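Local structure of endo-1,4-beta-mannanase (Eisenia fetida, 5Y6T) at residues N93-D98 against V147-A152; A100-V105 against V111-V116; E79-G82 against V86-T89; W162-E167 against A213-A218. The protein probably hydrolyses internal beta-1,4-mannosidic linkages of mannans, as a GH5-family endo-mannanase associated with cold adaptation. One frame throughout, in Å; residues are numbered along the deposited sequence.

Interaction 1 (N93-D98 against V147-A152); sequences NTMTSD and VPMVSA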
# COMPACT_ATOMS: atom_id res chain seq x y z
N ASN A 93 16.23 17.61 -3.04
CA ASN A 93 16.37 16.84 -1.82
C ASN A 93 15.39 17.35 -0.73
O ASN A 93 15.72 17.39 0.47
CB ASN A 93 17.83 16.85 -1.34
CG ASN A 93 18.08 15.85 -0.21
OD1 ASN A 93 17.50 14.75 -0.19
ND2 ASN A 93 18.89 16.27 0.78
N THR A 94 14.14 17.62 -1.13
CA THR A 94 13.12 17.91 -0.09
C THR A 94 12.20 16.75 0.33
O THR A 94 11.48 16.87 1.33
CB THR A 94 12.23 19.10 -0.43
OG1 THR A 94 11.24 18.77 -1.40
CG2 THR A 94 13.13 20.32 -0.87
N MET A 95 12.23 15.67 -0.40
CA MET A 95 11.26 14.61 -0.14
C MET A 95 11.26 14.18 1.31
O MET A 95 10.24 14.00 1.92
CB MET A 95 11.46 13.43 -1.07
CG MET A 95 10.36 12.38 -0.89
SD MET A 95 10.53 11.05 -2.03
CE MET A 95 9.98 11.92 -3.54
N THR A 96 12.43 13.86 1.83
CA THR A 96 12.48 13.39 3.21
C THR A 96 11.92 14.36 4.23
O THR A 96 11.11 13.97 5.07
CB THR A 96 13.93 12.97 3.58
OG1 THR A 96 14.41 12.02 2.63
CG2 THR A 96 13.96 12.39 4.92
N SER A 97 12.33 15.62 4.15
CA SER A 97 11.81 16.64 5.02
C SER A 97 10.32 16.88 4.79
O SER A 97 9.58 17.18 5.73
CB SER A 97 12.65 17.96 4.93
OG SER A 97 12.76 18.49 3.66
N ASP A 98 9.86 16.77 3.55
CA ASP A 98 8.46 16.95 3.25
C ASP A 98 7.65 15.85 3.95
O ASP A 98 6.67 16.11 4.62
CB ASP A 98 8.16 16.90 1.75
CG ASP A 98 8.80 18.05 0.96
OD1 ASP A 98 9.14 19.05 1.60
OD2 ASP A 98 8.93 17.93 -0.31
N VAL A 147 17.18 4.08 0.86
CA VAL A 147 17.79 3.82 2.16
C VAL A 147 17.97 5.08 2.96
O VAL A 147 17.56 5.11 4.13
CB VAL A 147 19.09 2.99 2.03
CG1 VAL A 147 19.96 3.07 3.32
CG2 VAL A 147 18.78 1.51 1.64
N PRO A 148 18.52 6.14 2.39
CA PRO A 148 18.65 7.36 3.19
C PRO A 148 17.33 7.95 3.72
O PRO A 148 17.26 8.34 4.90
CB PRO A 148 19.29 8.34 2.22
CG PRO A 148 20.12 7.44 1.33
CD PRO A 148 19.18 6.28 1.07
N MET A 149 16.30 7.94 2.86
CA MET A 149 14.97 8.36 3.26
C MET A 149 14.38 7.51 4.40
O MET A 149 13.87 8.01 5.39
CB MET A 149 14.05 8.43 2.04
CG MET A 149 12.64 8.75 2.39
SD MET A 149 11.69 9.07 0.90
CE MET A 149 11.93 7.55 0.03
N VAL A 150 14.42 6.21 4.20
CA VAL A 150 13.83 5.27 5.13
C VAL A 150 14.55 5.43 6.50
O VAL A 150 13.92 5.43 7.51
CB VAL A 150 13.91 3.87 4.59
CG1 VAL A 150 13.61 2.86 5.70
CG2 VAL A 150 12.92 3.68 3.42
N SER A 151 15.87 5.47 6.45
CA SER A 151 16.66 5.61 7.70
C SER A 151 16.33 6.90 8.46
O SER A 151 16.13 6.95 9.64
CB SER A 151 18.18 5.58 7.32
OG SER A 151 18.97 5.76 8.53
N ALA A 152 16.28 8.01 7.74
CA ALA A 152 16.04 9.28 8.35
C ALA A 152 14.64 9.28 8.97
O ALA A 152 14.45 10.00 9.94
CB ALA A 152 16.14 10.39 7.31
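Met95 and Thr96 of helix 95-108 meet Met149 and Ala152 of helix 135-152 in a small, mostly apolar contact that no hydrogen bond crosses. Just ahead of it, the backbone N atoms of Thr94 and Met95 are each bound by a carboxylate oxygen of Asp90. Thr94 OG1 also donates to Asp98 OD2 at 2.7 Å, reaching it from above the carboxylate plane, and the same turn is closed by a backbone bond from Asp98 N to Thr94 O. Met95 runs out extended as far as its sulfur (chi1 -174°, chi2 177°), which puts SD 3.7 Å from Met149 SD; the bend at chi3 only redirects the terminal methyl. The two sulfur-bearing chains approach at a slant, each with its sulfur as the leading atom.

In the GH5 (beta/alpha)8 barrel these are neighbouring helices of the outer ring, the first following strand 65-72 and the second following strand 112-119. Their backbones come close here: the CA atoms of Thr96 and Met149 are 5.6 Å apart. Thr96 splits its branches between two partners. OG1 rests against the root of the methionine, 3.7 Å from Met149 CB, while CG2 meets the methyl of Ala152 at 3.8 Å, where the contact is more open to solvent. Farther along, Asp98 OD2 also accepts a bond from Gly39 N.

Interaction 2 (A100-V105 against V111-V116); sequences AQFLDV and VLVFIV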
# COMPACT_ATOMS: atom_id res chain seq x y z
N ALA A 100 8.61 14.07 6.46
CA ALA A 100 8.82 14.35 7.88
C ALA A 100 7.75 15.27 8.41
O ALA A 100 7.22 14.99 9.44
CB ALA A 100 10.27 14.82 8.22
N GLN A 101 7.52 16.38 7.74
CA GLN A 101 6.51 17.37 8.15
C GLN A 101 5.12 16.68 8.19
O GLN A 101 4.36 16.80 9.16
CB GLN A 101 6.45 18.51 7.16
CG GLN A 101 7.60 19.52 7.17
CD GLN A 101 7.27 20.72 6.29
OE1 GLN A 101 6.29 21.44 6.55
NE2 GLN A 101 7.96 20.83 5.15
N PHE A 102 4.86 15.89 7.16
CA PHE A 102 3.55 15.21 7.02
C PHE A 102 3.36 14.21 8.20
O PHE A 102 2.35 14.22 8.89
CB PHE A 102 3.51 14.50 5.68
CG PHE A 102 2.19 13.82 5.38
CD1 PHE A 102 1.08 14.59 5.04
CD2 PHE A 102 2.12 12.46 5.28
CE1 PHE A 102 -0.11 14.01 4.72
CE2 PHE A 102 0.94 11.85 4.93
CZ PHE A 102 -0.19 12.62 4.62
N LEU A 103 4.42 13.47 8.49
CA LEU A 103 4.42 12.52 9.56
C LEU A 103 4.36 13.14 10.93
O LEU A 103 3.72 12.58 11.84
CB LEU A 103 5.64 11.59 9.48
CG LEU A 103 5.65 10.62 8.29
CD1 LEU A 103 6.99 10.07 7.99
CD2 LEU A 103 4.69 9.46 8.55
N ASP A 104 4.97 14.32 11.08
CA ASP A 104 4.81 15.02 12.36
C ASP A 104 3.36 15.45 12.60
O ASP A 104 2.90 15.42 13.75
CB ASP A 104 5.77 16.24 12.41
CG ASP A 104 7.21 15.87 12.50
OD1 ASP A 104 7.62 14.65 12.74
OD2 ASP A 104 7.98 16.83 12.37
N VAL A 105 2.68 15.93 11.54
CA VAL A 105 1.25 16.27 11.64
C VAL A 105 0.41 15.02 11.94
O VAL A 105 -0.48 15.02 12.79
CB VAL A 105 0.78 17.05 10.45
CG1 VAL A 105 -0.70 17.32 10.55
CG2 VAL A 105 1.49 18.42 10.45
N VAL A 111 -2.74 9.61 13.71
CA VAL A 111 -2.99 8.93 12.44
C VAL A 111 -1.70 8.26 11.94
O VAL A 111 -0.64 8.88 11.91
CB VAL A 111 -3.45 9.95 11.40
CG1 VAL A 111 -3.52 9.41 10.00
CG2 VAL A 111 -4.77 10.56 11.83
N LEU A 112 -1.82 6.97 11.62
CA LEU A 112 -0.77 6.16 11.05
C LEU A 112 -0.74 6.30 9.53
O LEU A 112 -1.76 6.15 8.85
CB LEU A 112 -0.98 4.71 11.44
CG LEU A 112 -0.57 4.43 12.92
CD1 LEU A 112 -1.14 3.11 13.45
CD2 LEU A 112 0.93 4.49 13.10
N VAL A 113 0.44 6.50 8.99
CA VAL A 113 0.67 6.77 7.57
C VAL A 113 1.33 5.58 6.90
O VAL A 113 2.34 5.07 7.38
CB VAL A 113 1.57 8.00 7.42
CG1 VAL A 113 1.93 8.29 5.98
CG2 VAL A 113 0.80 9.25 7.95
N PHE A 114 0.77 5.18 5.76
CA PHE A 114 1.32 4.13 4.92
C PHE A 114 1.73 4.74 3.60
O PHE A 114 0.90 5.33 2.91
CB PHE A 114 0.34 2.97 4.78
CG PHE A 114 0.05 2.29 6.12
CD1 PHE A 114 -0.80 2.87 7.07
CD2 PHE A 114 0.73 1.15 6.48
CE1 PHE A 114 -1.03 2.27 8.33
CE2 PHE A 114 0.50 0.56 7.72
CZ PHE A 114 -0.33 1.15 8.66
N ILE A 115 2.98 4.56 3.27
CA ILE A 115 3.65 5.28 2.14
C ILE A 115 3.96 4.33 1.01
O ILE A 115 4.70 3.38 1.19
CB ILE A 115 4.96 5.99 2.58
CG1 ILE A 115 4.73 6.87 3.83
CG2 ILE A 115 5.53 6.82 1.45
CD1 ILE A 115 6.00 7.39 4.46
N VAL A 116 3.37 4.64 -0.15
CA VAL A 116 3.50 3.84 -1.35
C VAL A 116 4.51 4.45 -2.31
O VAL A 116 4.28 5.52 -2.83
CB VAL A 116 2.14 3.64 -2.06
CG1 VAL A 116 2.34 2.66 -3.17
CG2 VAL A 116 1.06 3.10 -1.10
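Val113 receives two side chains of helix 95-108 at once, the ring of Phe102 and a methyl of Leu103. Leu103 CD2 lies 3.6 Å from Val113 CB and 3.9 Å from each of its methyls, so it sits over the branch carbon, about equally far from the two methyls. Phe102 comes in beside it with the rim of its ring: CE2 is 3.8 Å from Val113 CG1, which sits near the ring plane, and 4.0 Å from CG2. The ring therefore offers its edge to the valine. With CG trans to the backbone nitrogen (chi1 -177°), Phe102 reaches down from the helix to the strand although its CB sets off to one side. The backbones stay well separated, and the nearest CA atoms, those of Leu103 and Val113, are 7.1 Å apart.

Around this buried trio, Phe102 also packs on Ile68 of strand 65-72 and on Tyr43 and Ile55 of helix 42-60, while Leu103 touches Leu159 of the next strand. On the outer side of the helix, Asp104 makes a salt bridge to Lys156 and Gln101 NE2 is hydrogen-bonded to Asp44. Val113 is held in the sheet by backbone bonds with Ala158 and Gly160. Its neighbours Leu112 and Phe114 point to the other side of the strand, where Phe114 meets the ring of Trp324. Helix 95-108 links the parallel neighbours 65-72 and 112-119 and lies against the second, which is the beta-alpha-beta crossover from which the (beta/alpha)8 barrel of GH5 enzymes is built.

Interaction 3 (E79-G82 against V86-T89); sequences EFDG and VVGT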
# COMPACT_ATOMS: atom_id res chain seq x y z
N GLU A 79 14.96 11.30 -8.71
CA GLU A 79 15.80 12.06 -9.58
C GLU A 79 16.80 11.16 -10.28
O GLU A 79 17.65 10.56 -9.65
CB GLU A 79 16.56 13.13 -8.77
CG GLU A 79 17.40 14.05 -9.63
CD GLU A 79 16.57 15.02 -10.51
OE1 GLU A 79 15.34 15.08 -10.43
OE2 GLU A 79 17.20 15.76 -11.32
N PHE A 80 16.64 11.10 -11.61
CA PHE A 80 17.46 10.25 -12.47
C PHE A 80 18.52 11.09 -13.15
O PHE A 80 18.22 12.19 -13.61
CB PHE A 80 16.64 9.55 -13.56
CG PHE A 80 15.59 8.61 -13.04
CD1 PHE A 80 15.94 7.31 -12.74
CD2 PHE A 80 14.27 9.00 -12.91
CE1 PHE A 80 15.02 6.41 -12.26
CE2 PHE A 80 13.32 8.10 -12.41
CZ PHE A 80 13.71 6.79 -12.08
N ASP A 81 19.73 10.55 -13.27
CA ASP A 81 20.74 11.25 -14.04
C ASP A 81 20.55 10.94 -15.55
O ASP A 81 19.60 10.23 -15.96
CB ASP A 81 22.13 10.97 -13.48
CG ASP A 81 22.70 9.63 -13.89
OD1 ASP A 81 22.12 8.84 -14.69
OD2 ASP A 81 23.85 9.38 -13.45
N GLY A 82 21.46 11.46 -16.39
CA GLY A 82 21.35 11.28 -17.82
C GLY A 82 21.46 9.86 -18.39
O GLY A 82 21.14 9.61 -19.54
N VAL A 86 19.87 6.58 -10.37
CA VAL A 86 19.21 7.51 -9.45
C VAL A 86 20.25 8.26 -8.58
O VAL A 86 21.18 7.66 -8.05
CB VAL A 86 18.16 6.76 -8.57
CG1 VAL A 86 17.61 7.64 -7.46
CG2 VAL A 86 17.02 6.16 -9.42
N VAL A 87 20.07 9.57 -8.43
CA VAL A 87 20.98 10.42 -7.68
C VAL A 87 20.38 10.95 -6.40
O VAL A 87 21.12 11.44 -5.54
CB VAL A 87 21.57 11.60 -8.51
CG1 VAL A 87 22.43 11.06 -9.62
CG2 VAL A 87 20.47 12.56 -9.00
N GLY A 88 19.09 10.73 -6.21
CA GLY A 88 18.43 11.19 -4.99
C GLY A 88 16.96 11.01 -5.08
O GLY A 88 16.45 10.55 -6.11
N THR A 89 16.27 11.33 -3.98
CA THR A 89 14.80 11.20 -3.96
C THR A 89 14.14 12.18 -4.91
O THR A 89 12.99 11.98 -5.33
CB THR A 89 14.27 11.48 -2.54
OG1 THR A 89 14.76 12.77 -2.00
CG2 THR A 89 14.70 10.43 -1.61
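Two backbone hydrogen bonds of Glu79 join it to Val87 and Gly88 across a short, weakly bonded antiparallel hairpin. Val87 N donates to Glu79 O at 2.9 Å, almost straight at the hydrogen (173°) and nearly head-on to the carbonyl. The other bond, from Glu79 N to Gly88 O, is longer at 3.1 Å, and its donor stands 35° out of the carbonyl plane. Glu79 O also receives a CA-H...O contact from Val86 CA at 3.4 Å, so the carbonyl is approached by two successive residues of the opposite strand. Next along, Phe80 and Val86 form a non-hydrogen-bonded pair whose CA atoms are 4.4 Å apart.

The side chains of that pair share one face of the hairpin, where Val86 CG2 comes obliquely to the Phe80 ring, 3.5 Å from CE1. Glu79 projects from the other face. Its bend at chi2 (70°) swings the carboxylate away from the hairpin, but CG still touches Val87 CG2 at 3.5 Å. The second methyl of Val87 meets Asp81 instead, with CG1 3.9 Å from Asp81 CB. Asp81 OD1 looks into the connecting loop and accepts from Asn83 N, as in an Asx turn, and from Tyr85 N.

The hairpin belongs to the loop between strand 65-72 and helix 95-108. Its Phe80 side leans on Arg127 and Leu131 of helix 126-133, and Val86 rests on Tyr141 and Ala145 of helix 135-152, with its backbone N bonded to Thr140 OG1.

Interaction 4 (W162-E167 against A213-A218); sequences WEVMNE and AAIKRA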
# COMPACT_ATOMS: atom_id res chain seq x y z
N TRP A 162 5.65 1.09 4.97
CA TRP A 162 5.99 1.37 3.56
C TRP A 162 5.34 0.30 2.69
O TRP A 162 5.11 -0.83 3.12
CB TRP A 162 7.50 1.30 3.35
CG TRP A 162 8.30 2.37 4.04
CD1 TRP A 162 8.82 2.29 5.30
CD2 TRP A 162 8.58 3.68 3.57
NE1 TRP A 162 9.45 3.42 5.65
CE2 TRP A 162 9.37 4.32 4.59
CE3 TRP A 162 8.34 4.37 2.36
CZ2 TRP A 162 9.77 5.66 4.49
CZ3 TRP A 162 8.80 5.66 2.25
CH2 TRP A 162 9.56 6.28 3.28
N GLU A 163 5.18 0.63 1.40
CA GLU A 163 4.63 -0.24 0.40
C GLU A 163 5.37 -0.00 -0.89
O GLU A 163 5.47 1.12 -1.36
CB GLU A 163 3.12 0.01 0.17
CG GLU A 163 2.48 -0.85 -0.86
CD GLU A 163 0.99 -0.68 -0.97
OE1 GLU A 163 0.36 -0.16 -0.01
OE2 GLU A 163 0.44 -1.05 -2.00
N VAL A 164 6.00 -1.05 -1.44
CA VAL A 164 6.80 -0.81 -2.60
C VAL A 164 6.01 -0.36 -3.81
O VAL A 164 6.49 0.49 -4.53
CB VAL A 164 7.77 -2.00 -2.93
CG1 VAL A 164 8.47 -1.82 -4.28
CG2 VAL A 164 8.79 -2.12 -1.79
N MET A 165 4.94 -1.08 -4.10
CA MET A 165 4.20 -0.87 -5.33
C MET A 165 2.72 -1.09 -5.22
O MET A 165 2.28 -2.15 -4.78
CB MET A 165 4.77 -1.73 -6.44
CG MET A 165 4.12 -1.42 -7.78
SD MET A 165 4.62 -2.53 -9.10
CE MET A 165 6.37 -2.13 -9.33
N ASN A 166 1.93 -0.09 -5.60
CA ASN A 166 0.50 -0.30 -5.75
C ASN A 166 0.16 -1.19 -6.93
O ASN A 166 0.56 -0.87 -8.03
CB ASN A 166 -0.17 1.04 -5.96
CG ASN A 166 -1.65 0.87 -6.22
OD1 ASN A 166 -2.38 0.45 -5.32
ND2 ASN A 166 -2.09 1.23 -7.44
N GLU A 167 -0.62 -2.25 -6.70
CA GLU A 167 -1.16 -3.09 -7.81
C GLU A 167 -0.11 -3.44 -8.88
O GLU A 167 -0.25 -3.11 -10.03
CB GLU A 167 -2.36 -2.37 -8.43
CG GLU A 167 -3.48 -2.19 -7.40
CD GLU A 167 -4.78 -1.64 -7.95
OE1 GLU A 167 -4.81 -1.24 -9.18
OE2 GLU A 167 -5.77 -1.64 -7.18
N ALA A 213 13.68 -5.58 1.29
CA ALA A 213 14.83 -5.95 2.07
C ALA A 213 15.57 -4.64 2.46
O ALA A 213 15.98 -4.44 3.63
CB ALA A 213 15.76 -6.82 1.24
N ALA A 214 15.76 -3.75 1.46
CA ALA A 214 16.49 -2.52 1.71
C ALA A 214 15.79 -1.67 2.75
O ALA A 214 16.47 -1.14 3.65
CB ALA A 214 16.70 -1.69 0.43
N ILE A 215 14.44 -1.52 2.67
CA ILE A 215 13.69 -0.80 3.72
C ILE A 215 13.95 -1.40 5.15
O ILE A 215 14.17 -0.67 6.11
CB ILE A 215 12.18 -0.78 3.37
CG1 ILE A 215 11.96 0.11 2.14
CG2 ILE A 215 11.38 -0.42 4.58
CD1 ILE A 215 10.58 -0.24 1.49
N LYS A 216 13.97 -2.72 5.22
CA LYS A 216 14.09 -3.39 6.52
C LYS A 216 15.52 -3.32 7.06
O LYS A 216 15.73 -3.37 8.25
CB LYS A 216 13.55 -4.81 6.37
CG LYS A 216 12.03 -4.75 6.30
CD LYS A 216 11.41 -6.08 6.38
CE LYS A 216 9.95 -5.93 6.52
NZ LYS A 216 9.36 -7.25 6.80
N ARG A 217 16.51 -3.28 6.20
CA ARG A 217 17.88 -2.97 6.66
C ARG A 217 17.98 -1.58 7.16
O ARG A 217 18.67 -1.35 8.17
CB ARG A 217 18.89 -3.23 5.54
CG ARG A 217 19.02 -4.68 5.22
CD ARG A 217 20.31 -5.01 4.45
NE ARG A 217 20.35 -6.44 4.36
CZ ARG A 217 19.78 -7.15 3.39
NH1 ARG A 217 19.21 -6.54 2.39
NH2 ARG A 217 19.80 -8.47 3.44
N ALA A 218 17.34 -0.62 6.48
CA ALA A 218 17.43 0.80 6.87
C ALA A 218 16.62 1.07 8.12
O ALA A 218 16.96 1.98 8.89
CB ALA A 218 16.97 1.66 5.72
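Ile215 of helix 201-218 reaches down to Trp162 and Val164 on the barrel wall, its two methyl-bearing arms dividing the work. CG2 lies 3.8 Å from Trp162 CD1, on the five-membered part of the indole, which it meets at a slant. The longer arm ends at CD1, 3.9 Å from Trp162 CB and 4.2 Å from Val164 CG2, and so bridges the root of the tryptophan and the valine. Ile215 can do this because CG1 stands trans to its carbonyl carbon (chi1 -69°) and the chain is then nearly extended (chi2 161°). The backbones remain apart, with 8.0 Å between the CA atoms of Trp162 and Ile215, and the gap is spanned wholly by apolar side chains.

Trp162 and Val164 both direct their CB toward the helix, while Glu163 between them points the other way, into the barrel, where its carboxylate makes a salt bridge to Arg67 and accepts from Gly227 N. At Val164 the chain turns a corner. Asn166 and Glu167 beyond it both hydrogen-bond a Tris molecule, consistent with the Asn-Glu pair of GH5 active sites.

Strand 159-163 is flanked by strands 112-119 and 223-228, and the indole packs on Ile115 and Leu117 of the first. Helix 135-152 closes another side through Val150, which touches both Trp162 and Ile215, while Val164 is further covered by Ile208 and Thr212 of helix 201-218.

How the interactions relate
Interactions 2 and 4 join helices to strands of the barrel, interaction 1 joins two helices outside it, and interaction 3 lies on a loop beside them. Interactions 1 and 2 share helix 95-108, their centres about 12 Å apart. Interaction 3 joins interaction 1 through Thr89, whose OG1 lies 3.5 Å from Met95 CB and CG2 4.1 Å from Met149 SD. Helix 135-152 carries interaction 1 on to interaction 4, with Val150 CG1 3.6 Å from Ala218 CB. Interactions 2 and 4 meet within the sheet, where Ile115 O and Glu163 N, 2.8 Å apart, are probably hydrogen-bonded. Segment 162-167 runs past its contact to Asn166 and Glu167, which bind Tris in what is probably the substrate cleft.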